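Local coordinates for hypothetical protein yihE (Escherichia coli, PDB 1ZYL), which phosphorylates proteins, itself included, on serine and threonine at the expense of ATP and probably counters stress linked to reactive oxygen species, at residues 135-149 / 185-198. Numbering follows the deposited sequence.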
# COMPACT_ATOMS: atom_id res chain seq x y z
N THR A 135 -16.31 -5.87 -6.62
CA THR A 135 -16.50 -6.59 -5.36
C THR A 135 -16.36 -5.57 -4.24
O THR A 135 -17.27 -5.36 -3.45
CB THR A 135 -15.40 -7.65 -5.12
OG1 THR A 135 -15.40 -8.59 -6.20
CG2 THR A 135 -15.64 -8.38 -3.82
N GLY A 136 -15.20 -4.94 -4.22
CA GLY A 136 -14.90 -3.95 -3.21
C GLY A 136 -16.01 -2.95 -2.95
O GLY A 136 -16.06 -2.37 -1.86
N ARG A 137 -16.89 -2.72 -3.91
CA ARG A 137 -17.95 -1.76 -3.66
C ARG A 137 -19.16 -2.34 -2.92
O ARG A 137 -19.99 -1.58 -2.41
CB ARG A 137 -18.40 -1.06 -4.95
CG ARG A 137 -18.79 -1.97 -6.11
CD ARG A 137 -19.43 -1.14 -7.21
NE ARG A 137 -18.77 0.16 -7.35
CZ ARG A 137 -17.62 0.37 -7.98
NH1 ARG A 137 -16.96 -0.63 -8.56
NH2 ARG A 137 -17.10 1.59 -7.99
N LYS A 138 -19.24 -3.66 -2.84
CA LYS A 138 -20.36 -4.31 -2.16
C LYS A 138 -20.58 -3.83 -0.71
O LYS A 138 -21.71 -3.71 -0.25
CB LYS A 138 -20.19 -5.82 -2.23
CG LYS A 138 -20.28 -6.37 -3.66
CD LYS A 138 -20.05 -7.86 -3.72
CE LYS A 138 -20.07 -8.37 -5.15
NZ LYS A 138 -19.78 -9.84 -5.22
N GLN A 139 -19.49 -3.57 0.01
CA GLN A 139 -19.56 -3.05 1.38
C GLN A 139 -18.24 -2.41 1.75
O GLN A 139 -17.23 -2.66 1.11
CB GLN A 139 -19.92 -4.14 2.39
CG GLN A 139 -19.32 -5.49 2.13
CD GLN A 139 -19.76 -6.52 3.15
OE1 GLN A 139 -19.73 -7.72 2.88
NE2 GLN A 139 -20.18 -6.05 4.32
N LEU A 140 -18.27 -1.56 2.78
CA LEU A 140 -17.10 -0.82 3.24
C LEU A 140 -16.49 -1.34 4.53
O LEU A 140 -17.19 -1.81 5.43
CB LEU A 140 -17.48 0.64 3.46
CG LEU A 140 -17.33 1.69 2.36
CD1 LEU A 140 -17.23 1.05 0.99
CD2 LEU A 140 -18.49 2.63 2.43
N PHE A 141 -15.17 -1.25 4.64
CA PHE A 141 -14.51 -1.67 5.87
C PHE A 141 -15.17 -0.87 7.00
O PHE A 141 -15.82 0.15 6.77
CB PHE A 141 -13.01 -1.37 5.79
CG PHE A 141 -12.27 -2.25 4.81
CD1 PHE A 141 -11.35 -1.70 3.93
CD2 PHE A 141 -12.48 -3.63 4.80
CE1 PHE A 141 -10.64 -2.52 3.04
CE2 PHE A 141 -11.77 -4.46 3.90
CZ PHE A 141 -10.85 -3.90 3.03
N ILE A 142 -15.02 -1.34 8.23
CA ILE A 142 -15.60 -0.63 9.36
C ILE A 142 -14.47 -0.33 10.31
O ILE A 142 -14.50 0.70 10.99
CB ILE A 142 -16.67 -1.46 10.08
CG1 ILE A 142 -17.92 -1.57 9.21
CG2 ILE A 142 -17.03 -0.82 11.41
CD1 ILE A 142 -19.03 -2.41 9.82
N HIS A 143 -13.49 -1.21 10.35
CA HIS A 143 -12.33 -1.05 11.23
C HIS A 143 -11.08 -0.53 10.52
O HIS A 143 -10.33 0.26 11.09
CB HIS A 143 -12.04 -2.37 11.94
CG HIS A 143 -13.13 -2.79 12.86
ND1 HIS A 143 -13.58 -2.00 13.89
CD2 HIS A 143 -13.89 -3.91 12.88
CE1 HIS A 143 -14.58 -2.60 14.51
NE2 HIS A 143 -14.79 -3.76 13.92
N ARG A 144 -10.86 -0.99 9.29
CA ARG A 144 -9.72 -0.53 8.53
C ARG A 144 -9.90 0.94 8.22
O ARG A 144 -11.03 1.43 8.12
CB ARG A 144 -9.60 -1.29 7.23
CG ARG A 144 -9.50 -2.77 7.40
CD ARG A 144 -8.65 -3.34 6.30
NE ARG A 144 -7.67 -4.24 6.87
CZ ARG A 144 -6.39 -4.22 6.56
NH1 ARG A 144 -5.56 -5.09 7.12
NH2 ARG A 144 -5.93 -3.34 5.68
N PRO A 145 -8.80 1.68 8.04
CA PRO A 145 -8.89 3.11 7.74
C PRO A 145 -9.59 3.40 6.43
O PRO A 145 -9.65 2.55 5.53
CB PRO A 145 -7.42 3.54 7.67
CG PRO A 145 -6.73 2.58 8.54
CD PRO A 145 -7.40 1.26 8.22
N THR A 146 -10.12 4.59 6.31
CA THR A 146 -10.75 4.99 5.07
C THR A 146 -9.96 6.25 4.69
O THR A 146 -10.10 7.29 5.33
CB THR A 146 -12.25 5.25 5.24
OG1 THR A 146 -12.66 6.33 4.40
CG2 THR A 146 -12.57 5.55 6.68
N ILE A 147 -9.10 6.11 3.68
CA ILE A 147 -8.23 7.17 3.20
C ILE A 147 -8.82 8.56 3.40
O ILE A 147 -9.97 8.83 3.06
CB ILE A 147 -7.86 6.94 1.70
CG1 ILE A 147 -6.91 5.75 1.58
CG2 ILE A 147 -7.20 8.18 1.09
CD1 ILE A 147 -6.42 5.50 0.16
N GLY A 148 -8.01 9.44 3.98
CA GLY A 148 -8.44 10.79 4.24
C GLY A 148 -7.26 11.56 4.77
O GLY A 148 -6.20 10.99 5.03
N LEU A 149 -7.45 12.86 4.96
CA LEU A 149 -6.39 13.74 5.44
C LEU A 149 -5.85 13.47 6.85
O LEU A 149 -4.68 13.73 7.13
CB LEU A 149 -6.87 15.19 5.35
CG LEU A 149 -7.48 15.59 4.01
CD1 LEU A 149 -7.63 17.10 3.98
CD2 LEU A 149 -6.60 15.11 2.86
N VAL A 185 -3.10 20.40 -0.59
CA VAL A 185 -3.86 19.17 -0.79
C VAL A 185 -5.25 19.28 -0.17
O VAL A 185 -6.24 18.87 -0.77
CB VAL A 185 -3.10 17.94 -0.23
CG1 VAL A 185 -2.50 18.28 1.09
CG2 VAL A 185 -4.03 16.77 -0.07
N THR A 186 -5.34 19.85 1.03
CA THR A 186 -6.64 20.02 1.68
C THR A 186 -7.57 20.83 0.78
O THR A 186 -8.74 20.49 0.62
CB THR A 186 -6.52 20.73 3.06
OG1 THR A 186 -5.55 21.78 2.95
CG2 THR A 186 -6.09 19.78 4.16
N ALA A 187 -7.05 21.90 0.19
CA ALA A 187 -7.85 22.76 -0.67
C ALA A 187 -8.38 22.05 -1.93
O ALA A 187 -9.32 22.54 -2.56
CB ALA A 187 -7.06 24.00 -1.07
N HIS A 188 -7.80 20.92 -2.29
CA HIS A 188 -8.25 20.19 -3.47
C HIS A 188 -8.90 18.86 -3.09
O HIS A 188 -9.34 18.13 -3.97
CB HIS A 188 -7.08 19.92 -4.41
CG HIS A 188 -6.40 21.17 -4.91
ND1 HIS A 188 -6.95 21.97 -5.89
CD2 HIS A 188 -5.24 21.75 -4.56
CE1 HIS A 188 -6.15 22.99 -6.12
NE2 HIS A 188 -5.10 22.89 -5.32
N TRP A 189 -8.95 18.54 -1.80
CA TRP A 189 -9.55 17.28 -1.37
C TRP A 189 -11.04 17.43 -1.43
O TRP A 189 -11.55 18.55 -1.43
CB TRP A 189 -9.12 16.93 0.05
CG TRP A 189 -9.41 15.49 0.44
CD1 TRP A 189 -10.10 15.08 1.54
CD2 TRP A 189 -9.01 14.30 -0.26
NE1 TRP A 189 -10.15 13.70 1.58
CE2 TRP A 189 -9.50 13.20 0.48
CE3 TRP A 189 -8.29 14.06 -1.44
CZ2 TRP A 189 -9.29 11.87 0.09
CZ3 TRP A 189 -8.08 12.73 -1.84
CH2 TRP A 189 -8.58 11.66 -1.07
N ARG A 190 -11.76 16.32 -1.48
CA ARG A 190 -13.22 16.39 -1.54
C ARG A 190 -13.87 15.09 -1.12
O ARG A 190 -13.33 14.01 -1.38
CB ARG A 190 -13.67 16.77 -2.97
CG ARG A 190 -13.27 15.77 -4.06
CD ARG A 190 -13.49 16.36 -5.45
NE ARG A 190 -13.13 15.44 -6.54
CZ ARG A 190 -13.79 14.32 -6.83
NH1 ARG A 190 -13.39 13.55 -7.84
NH2 ARG A 190 -14.86 13.97 -6.13
N GLU A 191 -15.01 15.19 -0.44
CA GLU A 191 -15.75 14.00 -0.00
C GLU A 191 -16.84 13.80 -1.04
O GLU A 191 -17.88 13.19 -0.78
CB GLU A 191 -16.36 14.23 1.38
CG GLU A 191 -15.77 13.38 2.49
CD GLU A 191 -14.29 13.63 2.72
OE1 GLU A 191 -13.49 13.36 1.80
OE2 GLU A 191 -13.93 14.11 3.82
N ASP A 192 -16.57 14.34 -2.22
CA ASP A 192 -17.47 14.30 -3.35
C ASP A 192 -17.21 13.10 -4.28
O ASP A 192 -17.46 13.17 -5.49
CB ASP A 192 -17.32 15.62 -4.10
CG ASP A 192 -18.35 15.80 -5.18
OD1 ASP A 192 -19.54 15.54 -4.92
OD2 ASP A 192 -17.95 16.20 -6.30
N PHE A 193 -16.71 12.00 -3.73
CA PHE A 193 -16.44 10.84 -4.56
C PHE A 193 -16.96 9.56 -3.94
O PHE A 193 -17.42 9.56 -2.80
CB PHE A 193 -14.94 10.70 -4.82
CG PHE A 193 -14.11 10.43 -3.59
CD1 PHE A 193 -13.47 11.46 -2.92
CD2 PHE A 193 -13.95 9.12 -3.11
CE1 PHE A 193 -12.67 11.21 -1.81
CE2 PHE A 193 -13.15 8.86 -2.00
CZ PHE A 193 -12.51 9.91 -1.34
N THR A 194 -16.89 8.48 -4.69
CA THR A 194 -17.35 7.18 -4.23
C THR A 194 -16.24 6.48 -3.46
O THR A 194 -15.07 6.53 -3.86
CB THR A 194 -17.80 6.29 -5.41
OG1 THR A 194 -18.88 6.92 -6.11
CG2 THR A 194 -18.24 4.91 -4.91
N VAL A 195 -16.60 5.82 -2.37
CA VAL A 195 -15.63 5.11 -1.55
C VAL A 195 -15.90 3.61 -1.62
O VAL A 195 -17.05 3.19 -1.66
CB VAL A 195 -15.68 5.57 -0.06
CG1 VAL A 195 -16.11 7.01 0.02
CG2 VAL A 195 -16.61 4.69 0.74
N LEU A 196 -14.83 2.82 -1.65
CA LEU A 196 -14.96 1.37 -1.71
C LEU A 196 -13.70 0.72 -1.19
O LEU A 196 -12.69 1.39 -0.98
CB LEU A 196 -15.20 0.91 -3.15
CG LEU A 196 -14.05 1.29 -4.07
CD1 LEU A 196 -14.03 0.42 -5.33
CD2 LEU A 196 -14.17 2.77 -4.39
N ARG A 197 -13.76 -0.59 -0.98
CA ARG A 197 -12.62 -1.35 -0.50
C ARG A 197 -11.60 -1.37 -1.63
O ARG A 197 -11.91 -1.84 -2.72
CB ARG A 197 -13.04 -2.78 -0.15
CG ARG A 197 -13.60 -2.94 1.24
CD ARG A 197 -14.91 -3.72 1.26
NE ARG A 197 -14.79 -5.15 1.00
CZ ARG A 197 -15.80 -5.90 0.58
NH1 ARG A 197 -15.65 -7.20 0.36
NH2 ARG A 197 -16.97 -5.34 0.35
N LEU A 198 -10.39 -0.87 -1.35
CA LEU A 198 -9.32 -0.81 -2.34
C LEU A 198 -8.17 -1.73 -2.01
O LEU A 198 -8.05 -2.22 -0.89
CB LEU A 198 -8.74 0.60 -2.39
CG LEU A 198 -9.70 1.74 -2.67
CD1 LEU A 198 -9.03 3.06 -2.31
CD2 LEU A 198 -10.13 1.67 -4.13
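R197 meets 135-149 with both its backbone and its side chain. Its N gives a hydrogen bond to G136 O, 3.0 Å long. The guanidinium then reaches the turn that follows helix 119-136: NH2 of R197 bonds to Q139 O at 2.8 Å, a doubtful bond, because Q139 O is modelled too close to CD of R197. The methylene CG of Q139 lies beside NH2 of R197, with the amide beyond it turned 85° from the guanidinium plane, and G136 CA lies over one face of the guanidinium. The other amino group, NH1, is hydrogen-bonded to Q76 OE1, so one arginine ties the turn to helix 64-79.

Two CH-pi contacts follow. CG of R197 sits 3.4 Å from the centroid of the F141 ring, almost on its normal, while CD of R144 lies over the opposite face; the phenyl is thus clamped between two arginine chains. At the other end, L149 CD2 rests on the five-membered ring of W189, 3.8 Å from its centroid, and F193 lies on the other face of the indole. The first side-chain bond of W189 points at 135-149, and chi1 of -166° places the indole beside the carbonyl carbon, one face against L149.

The fold is that of the aminoglycoside phosphotransferase-like kinases. Strand 196-197, paired antiparallel with 223-224, leads toward D201, the presumed proton acceptor; the side chain of L198 is about 9 Å from that of D201.

Apolar contacts complete the interface at both ends. L196 CB packs on R137 CA at 3.9 Å, and L140 lays its branched end across V195 at about a right angle. I147 touches the six-membered part of W189 with CG2 and L198 CD1 with its own CD1, 4.3 Å away. L149 also meets V185 of helix 171-188. M272 of helix 266-283 touches L149, V185 and W189.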